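Local atomic coordinates of lipoxygenase (Cyanothece sp., PDB entry 5EK8), a protein that probably adds molecular oxygen to polyunsaturated fatty acids as a 9R-lipoxygenase, using a non-heme iron. Residues Glu337-Leu340 / Gln341-Ile345; Ala605-Pro608 / Ile609-Thr612; Trp572-Asp575 / Ser576-Asp579; Asp353-Ala356 / Ile357-Ala361; Pro241-Thr244 / Arg245-Glu248. All coordinates share one frame; numbering follows the deposited sequence.

Overall arrangement
The five contacts fall into two closely joined pairs and a more distant helix cap. Contacts 3 and 4 form the iron side: their centres are 12 Å apart, Gln577 NE2 meets Glu355 OE1 at 2.5 Å in a probable hydrogen bond, and His359 of contact 4 and Asn574 of contact 3 both belong to the metal site. Contacts 1 and 5, also 12 Å apart between centres, are joined by the salt bridge from Lys343 NZ to Asp247 OD2, 2.7 Å. Contacts 1 and 4 share helix 337-377, yet their centres lie 23 Å apart. Contact 2, at the N-terminal cap of helix 608-623, is centred 20 Å from contacts 1 and 3; its Ala605 touches Arg344.

Contact 1. Residues Glu337-Leu340 / Gln341-Ile345; sequences EKWL and QAKRI
Trp339 and Lys343, one helical turn apart, make the dense side of this contact. The lysine chain runs across one face of the indole: Lys343 CD stands 3.5 Å above the ring plane, displaced toward its rim, and Lys343 CE comes within 3.3 Å of Trp339 NE1. A bend at chi3 (-63°) swings the ammonium back past the pyrrole edge, leaving Lys343 NZ 3.2 Å from Trp339 NE1. Both are donors, so they do not bond to each other; instead Lys343 NZ forms a salt bridge and Trp339 NE1 a hydrogen bond with Asp247 OD2, and Lys343 NZ also hydrogen-bonds to Arg245 O. This shared acceptor satisfies two buried donors and holds the lysine along the indole, while Leu340 CD2 adds an apolar neighbour 3.6 Å from Lys343 NZ. The pairing is an i to i+4 contact in the first turns of helix 337-377, the long helix that farther on supplies His359 and His364 to the iron. Regular alpha-helical bonds support it, among them Lys343 N to Trp339 O at 2.9 Å. Around the helix, packing gives way to a looser, more exposed side. There Gln341 lies alongside Glu337 with its amide turned 89° to the carboxylate, and the approach is through Glu337 CG and Gln341 NE2, 3.7 Å apart. Lys338 is exposed as well and approaches Gln341 OE1 through its CG, at 3.9 Å.

Contact 2. Residues Ala605-Pro608 / Ile609-Thr612; sequences APDP and IEAT
Asp607 and Glu610 meet at the N-terminus of helix 608-623, where Asp607 is the N-cap residue and Pro608 takes the first helical position. Their side chains cross at about a right angle, with the two carboxylate planes 53° apart. With CG set between its own backbone N and carbonyl carbon (chi1 64°), Asp607 turns its carboxylate back over the helix start, and OD2 receives Glu610 N at 2.9 Å, the donor arriving nearly in line with the C-O bond. The same oxygen lies against the root of the glutamate chain, 3.2 Å from Glu610 CG. Beyond that point the glutamate runs out extended and gives its OE1 to His288, with a bound sodium ion about 6 Å from the side chain. Asp607 OD2 and Glu610 OE2 are 4.0 Å apart, a like-charge approach that the positive end of the helix dipole probably eases. Ile609 points the same way as Asp607 and lies beside it, bringing its CG2 methyl toward OD2. The backbone carbonyl of Asp607 starts the i to i+4 series, accepting Ala611 N at 2.9 Å, while Pro608 O takes Thr612 N. On the side facing helix 221-227, Ala611 packs on Leu221 and Ile224. Pro606 packs against the first turn, its CB 3.8 Å from Glu610 CB and 4.2 Å from Ala611 CB.

Contact 3. Residues Trp572-Asp575 / Ser576-Asp579; sequences WVND and SQSD
Asn574 and Gln577 face each other as the first and last residues of a type I beta turn between helices 549-574 and 577-581. The turn is closed by Gln577 N, which donates to Asn574 O at 3.2 Å from well above the carbonyl plane. Their side-chain amides cross with planes 50° apart, Gln577 OE1 lying 3.1 Å from Asn574 OD1; two acceptors do not bond, and the glutamine is instead oriented by its NE2, which reaches Glu355 OE1. Asn574 OD1 is turned toward the iron, 3.0 Å from FE, and Asn574 belongs to the metal site together with His359, His364, His570 and Ile668. The other end of the amide helps to hold it. Asn574 ND2 donates in the amide plane to Asp575 OD1 at 3.0 Å, and Asp575 OD1 in turn forms a salt bridge with Arg663, so a second shell probably steadies the rotation of this group. Within the turn, Ser576 ties back to the preceding helix, its OG donating to Trp572 O at 2.5 Å in the carbonyl plane. The indole of Trp572 has its own anchor, NE1 bonding to the carbonyls of Asn256 and Gly257. Helix 337-377 approaches through His359, which touches Val573, Asn574 and Gln577, while Phe618 and Leu621 of helix 608-623 pack against Gln577.

Contact 4. Residues Asp353-Ala356 / Ile357-Ala361; sequences DGEA and IEHYA. With FE2 (Fe (II) ion), chain B.
Ala356 and Ile357 sit at the middle of a widened helical turn, with Glu355 just before them, and these three residues are buried more than their neighbours by it. Ala356 O accepts Ala361 N at 2.8 Å, five residues on, and the same spacing recurs from Glu355 O to Tyr360 N and from Gly354 O to His359 N. Such successive i to i+5 bonds define a pi-helical bulge, a feature known from the iron-bearing helix of lipoxygenases. Ile357 N keeps the tighter i to i+4 partner, Asp353 O at 2.8 Å, and the isoleucine CG1 rests 3.4 Å from Asp353 OD2, whose companion OD1 is bound by Asn259. Folded at chi2 (-72°), Glu355 lies beside His359 and points the same way, the carboxylate and imidazole planes only 21° apart. Glu355 OE2 accepts a hydrogen bond from His359 ND1 at 2.7 Å, at the ring's edge and near its plane, while OE1 is occupied by Gln577. This His-carboxylate bond fixes the rotation of the imidazole, whose opposite nitrogen, His359 NE2, binds the iron at 2.5 Å alongside His364, His570 and the C-terminal carboxylate of Ile668. Around this turn, helix 421-432 packs Phe424 on Ala356 and both Met427 and Val431 on Ile357, and helix 549-574 brings Val573 and Asn574 against His359.

Contact 5. Residues Pro241-Thr244 / Arg245-Glu248; sequences PGYT and RSDE
Tyr243 O and Ser246 N close a tight backbone turn at 3.1 Å, preceded by a weak bond from Arg245 N to Gly242 O (3.3 Å), with Gly242 at a positive phi of 72°. The same carbonyl takes a second donor: Ser246 OG, set between its own N and carbonyl carbon (chi1 66°), reaches Tyr243 O at 2.5 Å in the carbonyl plane, whereas the amide comes from above that plane. Ser246 occupies the N-cap position of helix 247-256, and its hydroxyl bonds back to the loop, at Tyr243 O. Next along, Thr244 and Arg245 lie side by side. The arginine chain doubles back through bends at chi2 and chi3, and Arg245 NE donates to Thr244 OG1 at 3.0 Å, 19° from the guanidinium plane. Its outer nitrogens carry salt bridges to Glu599 and Glu583. One water links two backbone carbonyls of the turn, donating to Thr244 O and to Ser246 O at 2.9 and 2.7 Å. The loop thus bridges helices 232-239 and 247-256: Asp237 accepts from Thr244 N, Thr233 and Leu236 cover the threonine, and Tyr249 meets the Tyr243 ring.

Contact 1. Residues Glu337-Leu340 / Gln341-Ile345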
loop_
_atom_site.group_PDB
_atom_site.type_symbol
_atom_site.label_atom_id
_atom_site.label_comp_id
_atom_site.label_asym_id
_atom_site.label_seq_id
_atom_site.Cartn_x
_atom_site.Cartn_y
_atom_site.Cartn_z
ATOM N N GLU A 337 -4.322 -35.546 15.429
ATOM C CA GLU A 337 -4.594 -34.214 15.941
ATOM C C GLU A 337 -3.316 -33.388 15.999
ATOM O O GLU A 337 -3.371 -32.167 15.906
ATOM C CB GLU A 337 -5.262 -34.273 17.322
ATOM C CG GLU A 337 -4.317 -34.378 18.509
ATOM C CD GLU A 337 -3.850 -35.798 18.767
ATOM O OE1 GLU A 337 -4.131 -36.682 17.928
ATOM O OE2 GLU A 337 -3.213 -36.032 19.819
ATOM N N LYS A 338 -2.168 -34.043 16.142
ATOM C CA LYS A 338 -0.907 -33.314 16.127
ATOM C C LYS A 338 -0.589 -32.883 14.702
ATOM O O LYS A 338 0.077 -31.868 14.483
ATOM C CB LYS A 338 0.224 -34.149 16.731
ATOM C CG LYS A 338 0.167 -34.173 18.256
ATOM C CD LYS A 338 1.504 -34.484 18.896
ATOM C CE LYS A 338 1.622 -33.800 20.256
ATOM N NZ LYS A 338 0.339 -33.842 21.019
ATOM N N TRP A 339 -1.097 -33.640 13.735
ATOM C CA TRP A 339 -1.048 -33.217 12.341
ATOM C C TRP A 339 -1.908 -31.967 12.137
ATOM O O TRP A 339 -1.450 -30.972 11.562
ATOM C CB TRP A 339 -1.504 -34.347 11.415
ATOM C CG TRP A 339 -1.647 -33.936 9.980
ATOM C CD1 TRP A 339 -2.785 -33.958 9.234
ATOM C CD2 TRP A 339 -0.614 -33.431 9.121
ATOM N NE1 TRP A 339 -2.528 -33.508 7.962
ATOM C CE2 TRP A 339 -1.202 -33.173 7.868
ATOM C CE3 TRP A 339 0.750 -33.174 9.288
ATOM C CZ2 TRP A 339 -0.476 -32.674 6.789
ATOM C CZ3 TRP A 339 1.471 -32.676 8.217
ATOM C CH2 TRP A 339 0.855 -32.431 6.985
ATOM N N LEU A 340 -3.149 -32.015 12.621
ATOM C CA LEU A 340 -4.048 -30.861 12.509
ATOM C C LEU A 340 -3.475 -29.603 13.180
ATOM O O LEU A 340 -3.540 -28.490 12.633
ATOM C CB LEU A 340 -5.416 -31.195 13.113
ATOM C CG LEU A 340 -6.262 -32.210 12.339
ATOM C CD1 LEU A 340 -7.287 -32.871 13.246
ATOM C CD2 LEU A 340 -6.935 -31.538 11.155
ATOM N N GLN A 341 -2.907 -29.793 14.366
ATOM C CA GLN A 341 -2.298 -28.705 15.127
ATOM C C GLN A 341 -1.061 -28.148 14.414
ATOM O O GLN A 341 -0.825 -26.935 14.417
ATOM C CB GLN A 341 -1.946 -29.188 16.538
ATOM C CG GLN A 341 -3.174 -29.425 17.414
ATOM C CD GLN A 341 -2.930 -30.431 18.525
ATOM O OE1 GLN A 341 -1.803 -30.876 18.746
ATOM N NE2 GLN A 341 -3.993 -30.803 19.225
ATOM N N ALA A 342 -0.286 -29.036 13.793
ATOM C CA ALA A 342 0.835 -28.608 12.961
ATOM C C ALA A 342 0.344 -27.727 11.813
ATOM O O ALA A 342 0.926 -26.671 11.532
ATOM C CB ALA A 342 1.596 -29.811 12.421
ATOM N N LYS A 343 -0.734 -28.155 11.159
ATOM C CA LYS A 343 -1.289 -27.393 10.042
ATOM C C LYS A 343 -1.754 -26.009 10.490
ATOM O O LYS A 343 -1.567 -25.013 9.778
ATOM C CB LYS A 343 -2.444 -28.156 9.388
ATOM C CG LYS A 343 -2.000 -29.177 8.355
ATOM C CD LYS A 343 -3.187 -29.860 7.697
ATOM C CE LYS A 343 -3.999 -30.657 8.707
ATOM N NZ LYS A 343 -5.014 -31.531 8.052
ATOM N N ARG A 344 -2.347 -25.941 11.676
ATOM C CA ARG A 344 -2.769 -24.646 12.203
ATOM C C ARG A 344 -1.565 -23.735 12.488
ATOM O O ARG A 344 -1.582 -22.539 12.156
ATOM C CB ARG A 344 -3.604 -24.830 13.470
ATOM C CG ARG A 344 -4.133 -23.527 14.050
ATOM C CD ARG A 344 -4.943 -23.800 15.294
ATOM N NE ARG A 344 -5.283 -22.586 16.026
ATOM C CZ ARG A 344 -5.647 -22.580 17.304
ATOM N NH1 ARG A 344 -5.702 -23.721 17.979
ATOM N NH2 ARG A 344 -5.949 -21.438 17.909
ATOM N N ILE A 345 -0.527 -24.303 13.103
ATOM C CA ILE A 345 0.694 -23.551 13.401
ATOM C C ILE A 345 1.313 -22.972 12.124
ATOM O O ILE A 345 1.649 -21.776 12.061
ATOM C CB ILE A 345 1.737 -24.424 14.125
ATOM C CG1 ILE A 345 1.269 -24.732 15.548
ATOM C CG2 ILE A 345 3.077 -23.714 14.174
ATOM C CD1 ILE A 345 2.284 -25.474 16.380
#

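Contact 2. Residues Ala605-Pro608 / Ile609-Thr612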
loop_
_atom_site.group_PDB
_atom_site.type_symbol
_atom_site.label_atom_id
_atom_site.label_comp_id
_atom_site.label_asym_id
_atom_site.label_seq_id
_atom_site.Cartn_x
_atom_site.Cartn_y
_atom_site.Cartn_z
ATOM N N ALA A 605 -5.039 -20.126 21.891
ATOM C CA ALA A 605 -5.511 -19.045 21.032
ATOM C C ALA A 605 -5.217 -17.656 21.618
ATOM O O ALA A 605 -4.840 -17.544 22.786
ATOM C CB ALA A 605 -7.004 -19.222 20.788
ATOM N N PRO A 606 -5.356 -16.595 20.796
ATOM C CA PRO A 606 -5.257 -15.218 21.301
ATOM C C PRO A 606 -6.154 -14.960 22.513
ATOM O O PRO A 606 -7.241 -15.528 22.593
ATOM C CB PRO A 606 -5.726 -14.379 20.109
ATOM C CG PRO A 606 -5.371 -15.190 18.919
ATOM C CD PRO A 606 -5.463 -16.633 19.323
ATOM N N ASP A 607 -5.713 -14.120 23.444
ATOM C CA ASP A 607 -6.566 -13.750 24.565
ATOM C C ASP A 607 -7.741 -12.929 24.006
ATOM O O ASP A 607 -7.654 -12.436 22.878
ATOM C CB ASP A 607 -5.762 -12.999 25.647
ATOM C CG ASP A 607 -5.206 -11.658 25.179
ATOM O OD1 ASP A 607 -4.252 -11.166 25.828
ATOM O OD2 ASP A 607 -5.709 -11.085 24.189
ATOM N N PRO A 608 -8.841 -12.801 24.773
ATOM C CA PRO A 608 -10.066 -12.154 24.280
ATOM C C PRO A 608 -9.852 -10.840 23.520
ATOM O O PRO A 608 -10.411 -10.669 22.434
ATOM C CB PRO A 608 -10.854 -11.904 25.566
ATOM C CG PRO A 608 -10.479 -13.043 26.439
ATOM C CD PRO A 608 -9.034 -13.355 26.127
ATOM N N ILE A 609 -9.042 -9.940 24.070
ATOM C CA ILE A 609 -8.862 -8.620 23.473
ATOM C C ILE A 609 -8.069 -8.700 22.151
ATOM O O ILE A 609 -8.382 -8.002 21.166
ATOM C CB ILE A 609 -8.197 -7.662 24.487
ATOM C CG1 ILE A 609 -8.099 -6.247 23.924
ATOM C CG2 ILE A 609 -6.860 -8.189 24.939
ATOM C CD1 ILE A 609 -8.201 -5.180 25.001
ATOM N N GLU A 610 -7.084 -9.592 22.107
ATOM C CA GLU A 610 -6.353 -9.846 20.870
ATOM C C GLU A 610 -7.256 -10.483 19.821
ATOM O O GLU A 610 -7.166 -10.164 18.636
ATOM C CB GLU A 610 -5.147 -10.747 21.121
ATOM C CG GLU A 610 -3.955 -10.043 21.739
ATOM C CD GLU A 610 -2.714 -10.916 21.757
ATOM O OE1 GLU A 610 -1.599 -10.363 21.858
ATOM O OE2 GLU A 610 -2.859 -12.155 21.669
ATOM N N ALA A 611 -8.123 -11.388 20.267
ATOM C CA ALA A 611 -9.032 -12.100 19.372
ATOM C C ALA A 611 -10.028 -11.148 18.715
ATOM O O ALA A 611 -10.166 -11.091 17.476
ATOM C CB ALA A 611 -9.767 -13.186 20.132
ATOM N N THR A 612 -10.722 -10.394 19.560
ATOM C CA THR A 612 -11.713 -9.462 19.064
ATOM C C THR A 612 -11.056 -8.422 18.169
ATOM O O THR A 612 -11.612 -8.071 17.133
ATOM C CB THR A 612 -12.491 -8.768 20.206
ATOM O OG1 THR A 612 -13.445 -7.855 19.647
ATOM C CG2 THR A 612 -11.566 -8.021 21.150
#

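Contact 3. Residues Trp572-Asp575 / Ser576-Asp579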
loop_
_atom_site.group_PDB
_atom_site.type_symbol
_atom_site.label_atom_id
_atom_site.label_comp_id
_atom_site.label_asym_id
_atom_site.label_seq_id
_atom_site.Cartn_x
_atom_site.Cartn_y
_atom_site.Cartn_z
ATOM N N TRP A 572 -5.622 -8.902 -3.895
ATOM C CA TRP A 572 -5.579 -10.304 -3.529
ATOM C C TRP A 572 -5.190 -10.483 -2.078
ATOM O O TRP A 572 -5.843 -11.223 -1.346
ATOM C CB TRP A 572 -4.599 -11.058 -4.416
ATOM C CG TRP A 572 -4.722 -12.542 -4.293
ATOM C CD1 TRP A 572 -4.362 -13.318 -3.222
ATOM C CD2 TRP A 572 -5.228 -13.434 -5.285
ATOM N NE1 TRP A 572 -4.618 -14.642 -3.491
ATOM C CE2 TRP A 572 -5.151 -14.739 -4.751
ATOM C CE3 TRP A 572 -5.740 -13.259 -6.576
ATOM C CZ2 TRP A 572 -5.567 -15.858 -5.459
ATOM C CZ3 TRP A 572 -6.154 -14.373 -7.281
ATOM C CH2 TRP A 572 -6.069 -15.658 -6.719
ATOM N N VAL A 573 -4.134 -9.794 -1.657
ATOM C CA VAL A 573 -3.637 -9.978 -0.300
ATOM C C VAL A 573 -4.596 -9.377 0.729
ATOM O O VAL A 573 -4.877 -9.981 1.767
ATOM C CB VAL A 573 -2.238 -9.365 -0.126
ATOM C CG1 VAL A 573 -1.747 -9.569 1.294
ATOM C CG2 VAL A 573 -1.272 -9.992 -1.110
ATOM N N ASN A 574 -5.118 -8.194 0.424
ATOM C CA ASN A 574 -5.977 -7.467 1.351
ATOM C C ASN A 574 -7.368 -8.078 1.492
ATOM O O ASN A 574 -7.854 -8.276 2.603
ATOM C CB ASN A 574 -6.097 -6.006 0.916
ATOM C CG ASN A 574 -6.896 -5.175 1.887
ATOM O OD1 ASN A 574 -6.366 -4.707 2.896
ATOM N ND2 ASN A 574 -8.179 -4.978 1.588
ATOM N N ASP A 575 -8.003 -8.386 0.367
ATOM C CA ASP A 575 -9.372 -8.888 0.391
ATOM C C ASP A 575 -9.437 -10.363 0.777
ATOM O O ASP A 575 -10.522 -10.939 0.857
ATOM C CB ASP A 575 -10.050 -8.674 -0.965
ATOM C CG ASP A 575 -10.178 -7.197 -1.338
ATOM O OD1 ASP A 575 -9.885 -6.328 -0.486
ATOM O OD2 ASP A 575 -10.581 -6.911 -2.489
ATOM N N SER A 576 -8.279 -10.968 1.025
ATOM C CA SER A 576 -8.231 -12.360 1.456
ATOM C C SER A 576 -8.025 -12.457 2.960
ATOM O O SER A 576 -7.914 -13.554 3.514
ATOM C CB SER A 576 -7.116 -13.118 0.736
ATOM O OG SER A 576 -7.331 -13.150 -0.664
ATOM N N GLN A 577 -7.975 -11.303 3.617
ATOM C CA GLN A 577 -7.701 -11.260 5.049
ATOM C C GLN A 577 -8.813 -11.927 5.865
ATOM O O GLN A 577 -8.539 -12.664 6.810
ATOM C CB GLN A 577 -7.490 -9.814 5.508
ATOM C CG GLN A 577 -6.117 -9.253 5.173
ATOM C CD GLN A 577 -5.972 -7.788 5.546
ATOM O OE1 GLN A 577 -6.715 -6.936 5.057
ATOM N NE2 GLN A 577 -5.011 -7.488 6.411
ATOM N N SER A 578 -10.066 -11.685 5.497
ATOM C CA SER A 578 -11.174 -12.341 6.186
ATOM C C SER A 578 -11.190 -13.835 5.918
ATOM O O SER A 578 -11.413 -14.632 6.828
ATOM C CB SER A 578 -12.511 -11.735 5.772
ATOM O OG SER A 578 -13.030 -10.938 6.817
ATOM N N ASP A 579 -10.941 -14.202 4.665
ATOM C CA ASP A 579 -11.004 -15.597 4.245
ATOM C C ASP A 579 -9.975 -16.461 4.956
ATOM O O ASP A 579 -10.183 -17.657 5.149
ATOM C CB ASP A 579 -10.805 -15.712 2.733
ATOM C CG ASP A 579 -11.856 -14.961 1.949
ATOM O OD1 ASP A 579 -12.850 -14.518 2.561
ATOM O OD2 ASP A 579 -11.695 -14.820 0.720
#

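Contact 4. Residues Asp353-Ala356 / Ile357-Ala361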
loop_
_atom_site.group_PDB
_atom_site.type_symbol
_atom_site.label_atom_id
_atom_site.label_comp_id
_atom_site.label_asym_id
_atom_site.label_seq_id
_atom_site.Cartn_x
_atom_site.Cartn_y
_atom_site.Cartn_z
ATOM N N ASP A 353 3.493 -13.814 8.481
ATOM C CA ASP A 353 4.417 -13.525 7.390
ATOM C C ASP A 353 3.694 -12.810 6.258
ATOM O O ASP A 353 4.215 -11.862 5.667
ATOM C CB ASP A 353 5.061 -14.805 6.862
ATOM C CG ASP A 353 5.944 -14.556 5.658
ATOM O OD1 ASP A 353 5.506 -14.814 4.521
ATOM O OD2 ASP A 353 7.079 -14.085 5.847
ATOM N N GLY A 354 2.484 -13.279 5.968
ATOM C CA GLY A 354 1.667 -12.708 4.917
ATOM C C GLY A 354 1.328 -11.256 5.170
ATOM O O GLY A 354 1.347 -10.445 4.252
ATOM N N GLU A 355 1.019 -10.918 6.416
ATOM C CA GLU A 355 0.689 -9.538 6.744
ATOM C C GLU A 355 1.916 -8.639 6.742
ATOM O O GLU A 355 1.874 -7.540 6.196
ATOM C CB GLU A 355 -0.014 -9.448 8.101
ATOM C CG GLU A 355 -1.449 -9.947 8.096
ATOM C CD GLU A 355 -2.411 -9.012 7.373
ATOM O OE1 GLU A 355 -3.602 -8.986 7.757
ATOM O OE2 GLU A 355 -1.989 -8.310 6.425
ATOM N N ALA A 356 2.998 -9.102 7.362
ATOM C CA ALA A 356 4.254 -8.347 7.389
ATOM C C ALA A 356 4.836 -8.145 5.992
ATOM O O ALA A 356 4.924 -7.019 5.506
ATOM C CB ALA A 356 5.273 -9.045 8.275
ATOM N N ILE A 357 5.223 -9.243 5.352
ATOM C CA ILE A 357 5.918 -9.175 4.071
ATOM C C ILE A 357 4.993 -8.966 2.863
ATOM O O ILE A 357 5.104 -7.956 2.162
ATOM C CB ILE A 357 6.733 -10.452 3.800
ATOM C CG1 ILE A 357 7.569 -10.846 5.017
ATOM C CG2 ILE A 357 7.585 -10.257 2.576
ATOM C CD1 ILE A 357 8.646 -9.862 5.366
ATOM N N GLU A 358 4.112 -9.933 2.610
ATOM C CA GLU A 358 3.273 -9.931 1.409
ATOM C C GLU A 358 2.343 -8.726 1.334
ATOM O O GLU A 358 2.125 -8.151 0.266
ATOM C CB GLU A 358 2.448 -11.215 1.344
ATOM C CG GLU A 358 3.280 -12.475 1.414
ATOM C CD GLU A 358 4.410 -12.459 0.413
ATOM O OE1 GLU A 358 5.581 -12.627 0.828
ATOM O OE2 GLU A 358 4.121 -12.275 -0.790
ATOM N N HIS A 359 1.802 -8.345 2.479
ATOM C CA HIS A 359 0.893 -7.222 2.544
ATOM C C HIS A 359 1.594 -5.895 2.802
ATOM O O HIS A 359 1.857 -5.128 1.874
ATOM C CB HIS A 359 -0.139 -7.461 3.631
ATOM C CG HIS A 359 -1.359 -6.616 3.489
ATOM N ND1 HIS A 359 -2.313 -6.519 4.473
ATOM C CD2 HIS A 359 -1.780 -5.832 2.467
ATOM C CE1 HIS A 359 -3.278 -5.709 4.065
ATOM N NE2 HIS A 359 -2.975 -5.284 2.854
ATOM N N TYR A 360 1.874 -5.624 4.073
ATOM C CA TYR A 360 2.384 -4.320 4.481
ATOM C C TYR A 360 3.689 -3.943 3.788
ATOM O O TYR A 360 3.833 -2.829 3.287
ATOM C CB TYR A 360 2.581 -4.274 5.994
ATOM C CG TYR A 360 3.171 -2.968 6.473
ATOM C CD1 TYR A 360 2.421 -1.796 6.461
ATOM C CD2 TYR A 360 4.478 -2.907 6.938
ATOM C CE1 TYR A 360 2.967 -0.598 6.896
ATOM C CE2 TYR A 360 5.026 -1.723 7.372
ATOM C CZ TYR A 360 4.271 -0.574 7.353
ATOM O OH TYR A 360 4.835 0.600 7.794
ATOM N N ALA A 361 4.634 -4.871 3.744
ATOM C CA ALA A 361 5.931 -4.573 3.153
ATOM C C ALA A 361 5.871 -4.488 1.631
ATOM O O ALA A 361 6.239 -3.466 1.047
ATOM C CB ALA A 361 6.948 -5.607 3.574
HETATM FE FE FE2 B . -3.951 -3.044 2.606
#

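Contact 5. Residues Pro241-Thr244 / Arg245-Glu248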
loop_
_atom_site.group_PDB
_atom_site.type_symbol
_atom_site.label_atom_id
_atom_site.label_comp_id
_atom_site.label_asym_id
_atom_site.label_seq_id
_atom_site.Cartn_x
_atom_site.Cartn_y
_atom_site.Cartn_z
ATOM N N PRO A 241 -18.966 -29.834 7.280
ATOM C CA PRO A 241 -18.217 -29.862 8.542
ATOM C C PRO A 241 -16.755 -30.275 8.386
ATOM O O PRO A 241 -16.453 -31.319 7.809
ATOM C CB PRO A 241 -18.981 -30.896 9.369
ATOM C CG PRO A 241 -20.380 -30.758 8.901
ATOM C CD PRO A 241 -20.297 -30.451 7.424
ATOM N N GLY A 242 -15.861 -29.437 8.897
ATOM C CA GLY A 242 -14.443 -29.740 8.922
ATOM C C GLY A 242 -13.723 -29.686 7.588
ATOM O O GLY A 242 -12.592 -30.167 7.480
ATOM N N TYR A 243 -14.358 -29.109 6.572
ATOM C CA TYR A 243 -13.738 -29.059 5.252
ATOM C C TYR A 243 -12.469 -28.204 5.267
ATOM O O TYR A 243 -11.451 -28.581 4.685
ATOM C CB TYR A 243 -14.710 -28.528 4.186
ATOM C CG TYR A 243 -14.002 -28.243 2.877
ATOM C CD1 TYR A 243 -13.253 -29.232 2.252
ATOM C CD2 TYR A 243 -14.049 -26.984 2.287
ATOM C CE1 TYR A 243 -12.573 -28.986 1.073
ATOM C CE2 TYR A 243 -13.374 -26.727 1.097
ATOM C CZ TYR A 243 -12.635 -27.735 0.494
ATOM O OH TYR A 243 -11.951 -27.503 -0.685
ATOM N N THR A 244 -12.522 -27.058 5.937
ATOM C CA THR A 244 -11.393 -26.137 5.909
ATOM C C THR A 244 -10.199 -26.632 6.721
ATOM O O THR A 244 -9.104 -26.092 6.592
ATOM C CB THR A 244 -11.781 -24.727 6.411
ATOM O OG1 THR A 244 -12.166 -24.778 7.792
ATOM C CG2 THR A 244 -12.914 -24.160 5.572
ATOM N N ARG A 245 -10.397 -27.659 7.544
ATOM C CA ARG A 245 -9.282 -28.238 8.297
ATOM C C ARG A 245 -8.611 -29.386 7.523
ATOM O O ARG A 245 -7.603 -29.935 7.968
ATOM C CB ARG A 245 -9.744 -28.741 9.669
ATOM C CG ARG A 245 -10.625 -27.780 10.451
ATOM C CD ARG A 245 -9.948 -26.461 10.775
ATOM N NE ARG A 245 -10.788 -25.331 10.372
ATOM C CZ ARG A 245 -11.496 -24.563 11.201
ATOM N NH1 ARG A 245 -11.474 -24.783 12.505
ATOM N NH2 ARG A 245 -12.225 -23.564 10.722
ATOM N N SER A 246 -9.160 -29.727 6.358
ATOM C CA SER A 246 -8.656 -30.846 5.558
ATOM C C SER A 246 -7.351 -30.524 4.825
ATOM O O SER A 246 -6.970 -29.364 4.705
ATOM C CB SER A 246 -9.711 -31.285 4.544
ATOM O OG SER A 246 -9.939 -30.267 3.587
ATOM N N ASP A 247 -6.678 -31.563 4.333
ATOM C CA ASP A 247 -5.412 -31.410 3.618
ATOM C C ASP A 247 -5.576 -30.707 2.270
ATOM O O ASP A 247 -4.731 -29.893 1.876
ATOM C CB ASP A 247 -4.749 -32.774 3.403
ATOM C CG ASP A 247 -4.242 -33.388 4.695
ATOM O OD1 ASP A 247 -3.853 -34.578 4.679
ATOM O OD2 ASP A 247 -4.245 -32.683 5.728
ATOM N N GLU A 248 -6.656 -31.039 1.569
ATOM C CA GLU A 248 -6.952 -30.450 0.268
ATOM C C GLU A 248 -7.038 -28.931 0.380
ATOM O O GLU A 248 -6.476 -28.189 -0.438
ATOM C CB GLU A 248 -8.265 -31.012 -0.291
ATOM C CG GLU A 248 -8.281 -32.529 -0.516
ATOM C CD GLU A 248 -8.393 -33.326 0.777
ATOM O OE1 GLU A 248 -8.709 -32.728 1.826
ATOM O OE2 GLU A 248 -8.158 -34.550 0.745
HETATM O O HOH W 1 -6.446 -27.350 6.463
#